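Local coordinates for small archaeal modifier protein 1 (Haloferax volcanii DS2, PDB 4HRO) that is attached covalently as a ubiquitin-like modifier to lysine residues of target proteins and also serves as a sulfur carrier in molybdenum cofactor biosynthesis, at residues A[68-71]-A[72-75]. Residues are numbered along the deposited sequence; the frame is centred on the assembly and turned at random.
Sequences AAAL and GEAT. With CA (calcium ion), chain D.
Glu73 folds back on Ala70 in a type I beta turn, with Leu71 and Gly72 at its two central positions. Gly72, the second of them, is exposed, while Leu71 before it directs its side chain to Val31 and Leu35 of helix 31-41. Glu73 closes the turn: its N donates to Ala70 O at 3.1 Å, reaching the oxygen from above the carbonyl plane. The side chain of Glu73 then returns over the incoming chain. With CG set beside its own backbone N (chi1 -70°) and the chain extended beyond, the carboxylate arrives next to Ala69 and Ala70. Ala70 N points at Glu73 OE1 in a nearly straight bond of 2.9 Å (168° at the hydrogen), but meets the oxygen from well above the carboxylate plane. Glu73 OE2 lies 3.6 Å from Ala69 CB and accepts a 2.8 Å bond from a water, which also donates to Ala68 O. Replacing Glu73 by alanine is likely to leave Ala70 N without this acceptor and to remove the carboxylate end of the water bridge to Ala68 O. Beyond the turn, Thr75 leads into the metal site: its O binds calcium at 2.3 Å, as does Gly27 O, and five waters are also bound to the ion. Two of these are held in turn by Thr75, one accepting from its N and the other donating to OG1. In this loop between two strands of the beta-grasp fold, one carboxylate thus supplements the backbone bond of the turn, and its negative charge is probably eased by the amide and the water.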
loop_
_atom_site.group_PDB
_atom_site.type_symbol
_atom_site.label_atom_id
_atom_site.label_comp_id
_atom_site.label_asym_id
_atom_site.label_seq_id
_atom_site.Cartn_x
_atom_site.Cartn_y
_atom_site.Cartn_z
ATOM N N ALA A 68 -12.217 1.098 -3.462
ATOM C CA ALA A 68 -11.665 -0.142 -2.931
ATOM C C ALA A 68 -11.044 -0.961 -4.057
ATOM O O ALA A 68 -11.649 -1.116 -5.119
ATOM C CB ALA A 68 -12.755 -0.950 -2.204
ATOM N N ALA A 69 -9.841 -1.484 -3.815
ATOM C CA ALA A 69 -9.085 -2.248 -4.799
ATOM C C ALA A 69 -8.593 -3.562 -4.215
ATOM O O ALA A 69 -8.073 -3.601 -3.091
ATOM C CB ALA A 69 -7.920 -1.432 -5.301
ATOM N N ALA A 70 -8.739 -4.631 -4.991
ATOM C CA ALA A 70 -8.136 -5.912 -4.694
ATOM C C ALA A 70 -6.670 -5.871 -5.102
ATOM O O ALA A 70 -6.266 -5.098 -5.992
ATOM C CB ALA A 70 -8.870 -7.024 -5.423
ATOM N N LEU A 71 -5.868 -6.721 -4.472
ATOM C CA LEU A 71 -4.423 -6.659 -4.670
ATOM C C LEU A 71 -4.007 -7.026 -6.095
ATOM O O LEU A 71 -2.952 -6.617 -6.556
ATOM C CB LEU A 71 -3.667 -7.512 -3.643
ATOM C CG LEU A 71 -3.738 -7.058 -2.180
ATOM C CD1 LEU A 71 -2.729 -7.827 -1.348
ATOM C CD2 LEU A 71 -3.524 -5.582 -2.009
ATOM N N GLY A 72 -4.819 -7.798 -6.812
ATOM C CA GLY A 72 -4.511 -8.136 -8.202
ATOM C C GLY A 72 -4.829 -7.074 -9.237
ATOM O O GLY A 72 -4.519 -7.259 -10.418
ATOM N N GLU A 73 -5.447 -5.970 -8.830
ATOM C CA GLU A 73 -5.784 -4.916 -9.786
ATOM C C GLU A 73 -4.557 -4.186 -10.297
ATOM O O GLU A 73 -3.503 -4.191 -9.673
ATOM C CB GLU A 73 -6.789 -3.933 -9.179
ATOM C CG GLU A 73 -8.177 -4.552 -9.003
ATOM C CD GLU A 73 -9.172 -3.657 -8.303
ATOM O OE1 GLU A 73 -10.005 -4.233 -7.577
ATOM O OE2 GLU A 73 -9.146 -2.408 -8.495
ATOM N N ALA A 74 -4.712 -3.559 -11.455
ATOM C CA ALA A 74 -3.649 -2.802 -12.087
ATOM C C ALA A 74 -3.332 -1.513 -11.338
ATOM O O ALA A 74 -4.110 -1.050 -10.510
ATOM C CB ALA A 74 -4.038 -2.478 -13.531
ATOM N N THR A 75 -2.161 -0.973 -11.635
ATOM C CA THR A 75 -1.785 0.360 -11.201
ATOM C C THR A 75 -1.303 1.142 -12.409
ATOM O O THR A 75 -0.971 0.570 -13.449
ATOM C CB THR A 75 -0.658 0.351 -10.141
ATOM O OG1 THR A 75 0.537 -0.221 -10.688
ATOM C CG2 THR A 75 -1.084 -0.373 -8.891
HETATM CA CA CA D . 0.190 -0.678 -15.057
HETATM O O HOH W 1 -10.976 -0.517 -7.603
HETATM O O HOH W 2 1.795 -0.137 -13.239
HETATM O O HOH W 3 -0.382 -2.541 -13.665
HETATM O O HOH W 4 0.765 1.139 -16.433
HETATM O O HOH W 5 -0.234 -2.278 -16.841
HETATM O O HOH W 6 -2.033 -0.335 -15.873
#